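PDB 4YVO: protein FLUORESCENT IN BLUE LIGHT, chloroplastic, which represses tetrapyrrole (including chlorophyll) biosynthesis in chloroplasts, probably through the glutamyl-tRNA reductase HEMA1, with which its TPR domain mediates complex formation. Local coordinates for residues I53-T58 / Y72-I77; Q66-A71 / Q103-Y108; D87-K92 / E125-G130. One frame throughout, in Å; residues are numbered along the deposited sequence.

Contact 1: I53-T58 / Y72-I77; sequences ISKLKT and YTEFKI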
loop_
_atom_site.group_PDB
_atom_site.type_symbol
_atom_site.label_atom_id
_atom_site.label_comp_id
_atom_site.label_asym_id
_atom_site.label_seq_id
_atom_site.Cartn_x
_atom_site.Cartn_y
_atom_site.Cartn_z
ATOM N N ILE A 53 -12.141 0.752 10.543
ATOM C CA ILE A 53 -12.993 0.155 9.516
ATOM C C ILE A 53 -13.556 1.239 8.606
ATOM O O ILE A 53 -13.463 1.153 7.378
ATOM C CB ILE A 53 -14.191 -0.617 10.136
ATOM C CG1 ILE A 53 -13.711 -1.722 11.082
ATOM C CG2 ILE A 53 -15.101 -1.172 9.046
ATOM C CD1 ILE A 53 -12.570 -2.557 10.554
ATOM N N SER A 54 -14.126 2.264 9.228
ATOM C CA SER A 54 -14.731 3.376 8.507
ATOM C C SER A 54 -13.738 4.080 7.589
ATOM O O SER A 54 -14.028 4.326 6.419
ATOM C CB SER A 54 -15.320 4.383 9.494
ATOM O OG SER A 54 -15.919 5.468 8.809
ATOM N N LYS A 55 -12.563 4.402 8.126
ATOM C CA LYS A 55 -11.563 5.147 7.373
ATOM C C LYS A 55 -11.025 4.367 6.177
ATOM O O LYS A 55 -10.738 4.954 5.131
ATOM C CB LYS A 55 -10.412 5.592 8.278
ATOM C CG LYS A 55 -10.783 6.683 9.273
ATOM C CD LYS A 55 -11.165 7.957 8.559
ATOM C CE LYS A 55 -11.596 9.029 9.544
ATOM N NZ LYS A 55 -12.497 10.018 8.898
ATOM N N LEU A 56 -10.880 3.052 6.320
ATOM C CA LEU A 56 -10.464 2.239 5.186
ATOM C C LEU A 56 -11.529 2.259 4.089
ATOM O O LEU A 56 -11.210 2.369 2.908
ATOM C CB LEU A 56 -10.142 0.808 5.613
ATOM C CG LEU A 56 -8.865 0.643 6.440
ATOM C CD1 LEU A 56 -8.778 -0.780 6.973
ATOM C CD2 LEU A 56 -7.622 0.996 5.616
ATOM N N LYS A 57 -12.796 2.170 4.484
ATOM C CA LYS A 57 -13.897 2.189 3.527
ATOM C C LYS A 57 -13.958 3.527 2.793
ATOM O O LYS A 57 -14.057 3.574 1.558
ATOM C CB LYS A 57 -15.226 1.915 4.239
ATOM N N THR A 58 -13.887 4.617 3.550
ATOM C CA THR A 58 -14.008 5.937 2.938
ATOM C C THR A 58 -12.781 6.265 2.080
ATOM O O THR A 58 -12.909 6.867 1.015
ATOM C CB THR A 58 -14.298 7.045 3.977
ATOM O OG1 THR A 58 -13.267 7.060 4.973
ATOM C CG2 THR A 58 -15.634 6.792 4.653
ATOM N N TYR A 72 -5.867 9.893 0.728
ATOM C CA TYR A 72 -4.659 9.888 1.545
ATOM C C TYR A 72 -4.978 10.234 3.004
ATOM O O TYR A 72 -4.522 9.556 3.926
ATOM C CB TYR A 72 -3.626 10.859 0.965
ATOM C CG TYR A 72 -2.315 10.915 1.720
ATOM C CD1 TYR A 72 -2.187 11.676 2.878
ATOM C CD2 TYR A 72 -1.194 10.225 1.265
ATOM C CE1 TYR A 72 -0.993 11.739 3.564
ATOM C CE2 TYR A 72 0.010 10.289 1.948
ATOM C CZ TYR A 72 0.100 11.050 3.095
ATOM O OH TYR A 72 1.283 11.130 3.795
ATOM N N THR A 73 -5.769 11.287 3.202
ATOM C CA THR A 73 -6.147 11.707 4.546
ATOM C C THR A 73 -6.812 10.581 5.327
ATOM O O THR A 73 -6.486 10.352 6.497
ATOM C CB THR A 73 -7.095 12.912 4.484
ATOM O OG1 THR A 73 -6.436 13.988 3.812
ATOM C CG2 THR A 73 -7.499 13.375 5.881
ATOM N N GLU A 74 -7.733 9.873 4.679
ATOM C CA GLU A 74 -8.431 8.774 5.329
ATOM C C GLU A 74 -7.480 7.636 5.674
ATOM O O GLU A 74 -7.500 7.114 6.788
ATOM C CB GLU A 74 -9.568 8.257 4.447
ATOM C CG GLU A 74 -10.632 9.299 4.110
ATOM C CD GLU A 74 -11.351 9.825 5.338
ATOM O OE1 GLU A 74 -12.390 9.248 5.713
ATOM O OE2 GLU A 74 -10.881 10.814 5.938
ATOM N N PHE A 75 -6.659 7.241 4.708
ATOM C CA PHE A 75 -5.747 6.119 4.909
ATOM C C PHE A 75 -4.667 6.440 5.953
ATOM O O PHE A 75 -4.188 5.547 6.659
ATOM C CB PHE A 75 -5.090 5.698 3.590
ATOM C CG PHE A 75 -6.011 4.977 2.641
ATOM C CD1 PHE A 75 -6.664 3.818 3.033
ATOM C CD2 PHE A 75 -6.182 5.431 1.340
ATOM C CE1 PHE A 75 -7.486 3.139 2.150
ATOM C CE2 PHE A 75 -7.005 4.751 0.453
ATOM C CZ PHE A 75 -7.658 3.605 0.859
ATOM N N LYS A 76 -4.283 7.712 6.046
ATOM C CA LYS A 76 -3.277 8.125 7.024
ATOM C C LYS A 76 -3.837 7.975 8.440
ATOM O O LYS A 76 -3.131 7.540 9.345
ATOM C CB LYS A 76 -2.824 9.568 6.766
ATOM C CG LYS A 76 -1.529 9.969 7.464
ATOM C CD LYS A 76 -0.329 9.238 6.845
ATOM C CE LYS A 76 1.025 9.847 7.250
ATOM N NZ LYS A 76 1.321 11.215 6.668
ATOM N N ILE A 77 -5.107 8.328 8.626
ATOM C CA ILE A 77 -5.786 8.080 9.900
ATOM C C ILE A 77 -5.880 6.583 10.180
ATOM O O ILE A 77 -5.614 6.131 11.297
ATOM C CB ILE A 77 -7.194 8.718 9.934
ATOM C CG1 ILE A 77 -7.075 10.240 9.849
ATOM C CG2 ILE A 77 -7.962 8.307 11.196
ATOM C CD1 ILE A 77 -8.399 10.945 9.644
#

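Contact 2: Q66-A71 / Q103-Y108; sequences QEPEKA and QRQGKY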
loop_
_atom_site.group_PDB
_atom_site.type_symbol
_atom_site.label_atom_id
_atom_site.label_comp_id
_atom_site.label_asym_id
_atom_site.label_seq_id
_atom_site.Cartn_x
_atom_site.Cartn_y
_atom_site.Cartn_z
ATOM N N GLN A 66 -11.498 8.997 -7.820
ATOM C CA GLN A 66 -10.420 9.844 -8.330
ATOM C C GLN A 66 -10.197 11.070 -7.451
ATOM O O GLN A 66 -9.991 12.180 -7.946
ATOM C CB GLN A 66 -10.677 10.270 -9.783
ATOM C CG GLN A 66 -10.672 9.131 -10.797
ATOM C CD GLN A 66 -11.912 8.255 -10.725
ATOM O OE1 GLN A 66 -13.046 8.748 -10.729
ATOM N NE2 GLN A 66 -11.702 6.945 -10.654
ATOM N N GLU A 67 -10.231 10.853 -6.139
ATOM C CA GLU A 67 -9.986 11.910 -5.165
ATOM C C GLU A 67 -8.867 11.457 -4.222
ATOM O O GLU A 67 -9.101 11.160 -3.045
ATOM C CB GLU A 67 -11.294 12.249 -4.439
ATOM C CG GLU A 67 -12.254 12.975 -5.391
ATOM C CD GLU A 67 -13.738 12.921 -5.030
ATOM O OE1 GLU A 67 -14.139 12.241 -4.063
ATOM O OE2 GLU A 67 -14.521 13.575 -5.752
ATOM N N PRO A 68 -7.631 11.383 -4.750
ATOM C CA PRO A 68 -6.549 10.711 -4.022
ATOM C C PRO A 68 -6.001 11.512 -2.844
ATOM O O PRO A 68 -5.466 10.910 -1.912
ATOM C CB PRO A 68 -5.481 10.506 -5.098
ATOM C CG PRO A 68 -5.713 11.640 -6.053
ATOM C CD PRO A 68 -7.206 11.802 -6.100
ATOM N N GLU A 69 -6.135 12.833 -2.870
ATOM C CA GLU A 69 -5.735 13.637 -1.720
ATOM C C GLU A 69 -6.659 13.373 -0.531
ATOM O O GLU A 69 -6.199 13.195 0.600
ATOM C CB GLU A 69 -5.704 15.130 -2.070
ATOM C CG GLU A 69 -4.709 15.497 -3.165
ATOM C CD GLU A 69 -5.211 15.193 -4.580
ATOM O OE1 GLU A 69 -6.413 14.890 -4.756
ATOM O OE2 GLU A 69 -4.393 15.261 -5.523
ATOM N N LYS A 70 -7.962 13.346 -0.787
ATOM C CA LYS A 70 -8.926 12.990 0.246
ATOM C C LYS A 70 -8.711 11.548 0.725
ATOM O O LYS A 70 -8.811 11.260 1.923
ATOM C CB LYS A 70 -10.358 13.208 -0.258
ATOM C CG LYS A 70 -10.706 14.674 -0.456
ATOM C CD LYS A 70 -12.013 14.847 -1.214
ATOM C CE LYS A 70 -12.442 16.299 -1.213
ATOM N NZ LYS A 70 -12.515 16.809 0.180
ATOM N N ALA A 71 -8.409 10.649 -0.209
ATOM C CA ALA A 71 -8.127 9.254 0.135
ATOM C C ALA A 71 -6.922 9.160 1.065
ATOM O O ALA A 71 -6.953 8.451 2.074
ATOM C CB ALA A 71 -7.880 8.430 -1.115
ATOM N N GLN A 103 0.538 7.169 -5.704
ATOM C CA GLN A 103 0.696 6.873 -7.130
ATOM C C GLN A 103 -0.233 7.724 -7.987
ATOM O O GLN A 103 0.189 8.263 -9.013
ATOM C CB GLN A 103 0.431 5.403 -7.430
ATOM C CG GLN A 103 1.547 4.480 -7.027
ATOM C CD GLN A 103 1.176 3.031 -7.261
ATOM O OE1 GLN A 103 0.663 2.357 -6.369
ATOM N NE2 GLN A 103 1.385 2.558 -8.484
ATOM N N ARG A 104 -1.495 7.844 -7.579
ATOM C CA ARG A 104 -2.456 8.659 -8.325
ATOM C C ARG A 104 -2.033 10.121 -8.393
ATOM O O ARG A 104 -2.391 10.834 -9.328
ATOM C CB ARG A 104 -3.847 8.587 -7.693
ATOM C CG ARG A 104 -4.427 7.199 -7.586
ATOM C CD ARG A 104 -4.953 6.686 -8.910
ATOM N NE ARG A 104 -5.613 5.399 -8.725
ATOM C CZ ARG A 104 -6.880 5.255 -8.348
ATOM N NH1 ARG A 104 -7.636 6.324 -8.126
ATOM N NH2 ARG A 104 -7.389 4.043 -8.197
ATOM N N GLN A 105 -1.290 10.567 -7.384
ATOM C CA GLN A 105 -0.811 11.945 -7.326
ATOM C C GLN A 105 0.529 12.132 -8.036
ATOM O O GLN A 105 1.056 13.243 -8.084
ATOM C CB GLN A 105 -0.674 12.406 -5.873
ATOM C CG GLN A 105 -1.972 12.427 -5.096
ATOM C CD GLN A 105 -1.770 12.922 -3.685
ATOM O OE1 GLN A 105 -1.285 14.031 -3.477
ATOM N NE2 GLN A 105 -2.128 12.097 -2.706
ATOM N N GLY A 106 1.087 11.053 -8.573
ATOM C CA GLY A 106 2.378 11.124 -9.239
ATOM C C GLY A 106 3.538 11.249 -8.264
ATOM O O GLY A 106 4.636 11.672 -8.638
ATOM N N LYS A 107 3.289 10.882 -7.008
ATOM C CA LYS A 107 4.305 10.922 -5.961
ATOM C C LYS A 107 4.882 9.528 -5.748
ATOM O O LYS A 107 4.590 8.849 -4.756
ATOM C CB LYS A 107 3.711 11.491 -4.668
ATOM C CG LYS A 107 3.310 12.952 -4.808
ATOM C CD LYS A 107 2.545 13.478 -3.608
ATOM C CE LYS A 107 2.119 14.920 -3.848
ATOM N NZ LYS A 107 1.181 15.430 -2.807
ATOM N N TYR A 108 5.700 9.102 -6.705
ATOM C CA TYR A 108 6.142 7.711 -6.770
ATOM C C TYR A 108 7.141 7.293 -5.695
ATOM O O TYR A 108 7.097 6.154 -5.233
ATOM C CB TYR A 108 6.657 7.377 -8.174
ATOM C CG TYR A 108 5.610 7.646 -9.223
ATOM C CD1 TYR A 108 4.474 6.846 -9.314
ATOM C CD2 TYR A 108 5.736 8.711 -10.107
ATOM C CE1 TYR A 108 3.502 7.090 -10.259
ATOM C CE2 TYR A 108 4.765 8.962 -11.059
ATOM C CZ TYR A 108 3.650 8.149 -11.127
ATOM O OH TYR A 108 2.686 8.400 -12.075
HETATM O O HOH W 1 -1.795 16.020 -5.433
#

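Contact 3: D87-K92 / E125-G130; sequences DPTEEK and ESEDSG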
loop_
_atom_site.group_PDB
_atom_site.type_symbol
_atom_site.label_atom_id
_atom_site.label_comp_id
_atom_site.label_asym_id
_atom_site.label_seq_id
_atom_site.Cartn_x
_atom_site.Cartn_y
_atom_site.Cartn_z
ATOM N N ASP A 87 -2.615 -3.713 15.086
ATOM C CA ASP A 87 -3.274 -4.579 14.121
ATOM C C ASP A 87 -2.521 -4.480 12.800
ATOM O O ASP A 87 -2.862 -3.667 11.934
ATOM C CB ASP A 87 -4.731 -4.146 13.940
ATOM C CG ASP A 87 -5.554 -5.151 13.142
ATOM O OD1 ASP A 87 -4.994 -5.863 12.282
ATOM O OD2 ASP A 87 -6.779 -5.226 13.377
ATOM N N PRO A 88 -1.483 -5.312 12.636
ATOM C CA PRO A 88 -0.645 -5.224 11.434
ATOM C C PRO A 88 -1.388 -5.574 10.145
ATOM O O PRO A 88 -1.022 -5.089 9.075
ATOM C CB PRO A 88 0.474 -6.234 11.715
ATOM C CG PRO A 88 -0.124 -7.196 12.723
ATOM C CD PRO A 88 -1.002 -6.336 13.579
ATOM N N THR A 89 -2.412 -6.413 10.237
ATOM C CA THR A 89 -3.181 -6.770 9.053
ATOM C C THR A 89 -3.888 -5.534 8.495
ATOM O O THR A 89 -3.863 -5.271 7.289
ATOM C CB THR A 89 -4.207 -7.869 9.366
ATOM O OG1 THR A 89 -3.525 -9.027 9.868
ATOM C CG2 THR A 89 -4.977 -8.246 8.111
ATOM N N GLU A 90 -4.512 -4.766 9.377
ATOM C CA GLU A 90 -5.177 -3.540 8.956
ATOM C C GLU A 90 -4.156 -2.466 8.600
ATOM O O GLU A 90 -4.396 -1.633 7.720
ATOM C CB GLU A 90 -6.141 -3.044 10.034
ATOM C CG GLU A 90 -7.286 -4.007 10.316
ATOM C CD GLU A 90 -8.009 -4.427 9.056
ATOM O OE1 GLU A 90 -8.689 -3.576 8.449
ATOM O OE2 GLU A 90 -7.893 -5.606 8.665
ATOM N N GLU A 91 -3.011 -2.487 9.278
ATOM C CA GLU A 91 -1.939 -1.551 8.962
ATOM C C GLU A 91 -1.491 -1.700 7.511
ATOM O O GLU A 91 -1.253 -0.709 6.820
ATOM C CB GLU A 91 -0.747 -1.745 9.906
ATOM C CG GLU A 91 0.308 -0.673 9.759
ATOM C CD GLU A 91 1.508 -0.895 10.657
ATOM O OE1 GLU A 91 1.480 -1.845 11.478
ATOM O OE2 GLU A 91 2.486 -0.120 10.542
ATOM N N LYS A 92 -1.375 -2.940 7.053
ATOM C CA LYS A 92 -1.007 -3.197 5.667
ATOM C C LYS A 92 -2.044 -2.654 4.683
ATOM O O LYS A 92 -1.684 -2.154 3.621
ATOM C CB LYS A 92 -0.738 -4.697 5.443
ATOM C CG LYS A 92 0.554 -5.152 6.121
ATOM C CD LYS A 92 1.057 -6.504 5.633
ATOM C CE LYS A 92 0.055 -7.607 5.843
ATOM N NZ LYS A 92 0.509 -8.926 5.260
ATOM N N GLU A 125 5.660 -10.137 10.623
ATOM C CA GLU A 125 4.540 -10.914 11.143
ATOM C C GLU A 125 4.441 -12.306 10.562
ATOM O O GLU A 125 3.573 -13.074 10.967
ATOM C CB GLU A 125 3.223 -10.195 10.861
ATOM C CG GLU A 125 3.140 -8.819 11.454
ATOM C CD GLU A 125 3.291 -8.837 12.952
ATOM O OE1 GLU A 125 2.725 -9.743 13.600
ATOM O OE2 GLU A 125 3.986 -7.945 13.480
ATOM N N SER A 126 5.308 -12.619 9.604
ATOM C CA SER A 126 5.215 -13.871 8.847
ATOM C C SER A 126 3.783 -14.102 8.367
ATOM O O SER A 126 3.194 -15.165 8.583
ATOM C CB SER A 126 5.714 -15.052 9.679
ATOM O OG SER A 126 7.049 -14.830 10.100
ATOM N N GLU A 127 3.233 -13.084 7.717
ATOM C CA GLU A 127 1.853 -13.081 7.278
ATOM C C GLU A 127 1.834 -12.388 5.923
ATOM O O GLU A 127 2.153 -11.212 5.809
ATOM C CB GLU A 127 0.984 -12.354 8.308
ATOM C CG GLU A 127 -0.506 -12.516 8.095
ATOM C CD GLU A 127 -1.024 -11.606 7.005
ATOM O OE1 GLU A 127 -0.889 -10.373 7.144
ATOM O OE2 GLU A 127 -1.548 -12.128 6.000
ATOM N N ASP A 128 1.451 -13.137 4.897
ATOM C CA ASP A 128 1.745 -12.777 3.511
ATOM C C ASP A 128 0.703 -11.992 2.724
ATOM O O ASP A 128 0.937 -11.707 1.543
ATOM C CB ASP A 128 2.082 -14.038 2.718
ATOM C CG ASP A 128 0.895 -15.005 2.589
ATOM O OD1 ASP A 128 -0.274 -14.646 2.885
ATOM O OD2 ASP A 128 1.135 -16.149 2.193
ATOM N N SER A 129 -0.426 -11.656 3.352
ATOM C CA SER A 129 -1.479 -10.896 2.669
ATOM C C SER A 129 -0.912 -9.656 1.981
ATOM O O SER A 129 -0.200 -8.876 2.609
ATOM C CB SER A 129 -2.630 -10.509 3.630
ATOM O OG SER A 129 -2.238 -9.660 4.691
ATOM N N GLY A 130 -1.188 -9.512 0.684
ATOM C CA GLY A 130 -0.908 -8.273 -0.025
ATOM C C GLY A 130 0.489 -8.102 -0.597
ATOM O O GLY A 130 0.753 -7.115 -1.286
HETATM O O HOH W 2 -3.645 -7.142 5.224
HETATM O O HOH W 3 -0.593 -9.241 9.635
#

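Contact 1: I53-T58 / Y72-I77
Leu56, Phe75 and Glu74 form the buried part of this contact, where helix 48-64 lies nearly antiparallel to helix 68-84 within TPR 1; the axes of the two segments run at 153° and approach to 8.0 Å. Leu56 CD2 meets Phe75 CD1 at 3.9 Å, reaching the ring at its edge and in its plane, while Leu56 O comes obliquely to the neighbouring CE1. Helix 88-104 covers this pair, with Leu98 and Ser101 touching the phenyl group and Glu90 the leucine. The rim, made by Lys55, Ile77 and Thr58, is partly open to solvent. Bent at chi2 (-64°), the lysine crosses Glu74 at about a right angle, with Lys55 CE 3.7 Å from Ile77 CD1. In the resulting salt bridge Lys55 NZ lies 3.3 Å from Glu74 OE1, on the syn side and 23° out of the carboxylate plane; its bond to OE2 is weak. Thr58 OG1 donates to the same OE1 at 2.5 Å, an unusually short hydrogen bond whose length is best read with caution. A rather long ion pair and a hydroxyl thus converge on one oxygen of a buried glutamate, which would probably stabilise its negative charge between the two helices.

Contact 2: Q66-A71 / Q103-Y108
The guanidinium of Arg104 meets Gln66 at its edge, near its own plane, with Arg104 NH1 4.5 Å from Gln66 CA, while the side chains of Glu69 and Gln105 cross obliquely, carboxylate and amide planes 54° apart. The contact joins two helix-turn-helix corners of neighbouring TPR units: Gln66 closes helix 48-64 in a Schellman motif, and Gly106, also with positive phi, closes helix 88-104 in another. After each, Glu67 or Lys107 occupies the N-cap position of the following helix. In the conformer described, one of two, Arg104 NH1 bonds to Leu63 O in the last turn of helix 48-64, so the arginine reaches from the second corner to the helix that leads into the first.

Pro68, in the first turn of helix 68-84, faces the second corner. Pro68 CB lies 3.6 Å from Arg104 CB, and Pro68 CG packs 3.9 Å from Gln105 CG. Beyond CG the glutamine runs extended (chi2 -179°), which takes its amide past the proline to the flank of Glu69. Gln105 NE2 comes within 3.6 Å of Pro68 O, and it also makes a weak hydrogen bond back to Ser101 O. On the carbonyl side, Lys107 NZ donates to Gln105 OE1 at 2.9 Å, from 36° above the carbonyl plane. The aliphatic part of Glu69 takes part as well, its CG 3.7 Å from Gln105 OE1. The polar ends are joined by a single water, which donates to Glu69 OE2 at 2.7 Å and to Gln105 OE1 at 2.8 Å.

Contact 3: D87-K92 / E125-G130
Glu125 lays its aliphatic part across the Pro88 ring at about a right angle, with Glu125 CG 3.7 Å from Pro88 CB. At Ser126 the phi angle turns positive and a Schellman motif ends helix 108-125. Glu127 then supplies two acceptors to Lys92. Its backbone oxygen is met 2.9 Å from Lys92 NZ, from above the carbonyl plane, and its carboxylate forms a salt bridge, with Glu127 OE1 2.8 Å from Lys92 NZ. The bend at chi2 (-79°) folds that carboxylate back along the loop, where Glu127 OE2 takes the N-H of Ser129 at 2.9 Å. Past Asp128, Ser129 O accepts from Lys92 NZ at 2.7 Å, in the carbonyl plane and on a lone pair. With Ser122 OG, four oxygens surround the ammonium, which has three N-H groups to share among them. Two waters complete the seam: one donates to Thr89 O and Ser129 OG, the other links Thr89 OG1 with Glu127 OE1. The arrangement belongs to the stacked helix-turn-helix units of a TPR domain, the loop between TPR 2 and TPR 3 packing on the start of helix 88-104.

Contact 1 packs the helix pair of TPR 1, contact 2 joins the corners of TPR 1 and TPR 2, and contact 3 fixes the loop that leaves TPR 2. Contacts 1 and 2 share helix 68-84; their centres are about 13 Å apart and they touch where Tyr72 CB lies 4.2 Å from Gln105 NE2. Contact 3 lies about 17 Å from contact 1, centre to centre, yet Leu56 CD1 packs 3.2 Å from Glu90 OE1. Contacts 2 and 3 lie on opposite sides of the chain's centre, with centres about 23 Å and nearest atoms about 11 Å apart. Helix 88-104 thus takes part in contact 2 at its C-terminal end and in contact 3 at its N-terminal end.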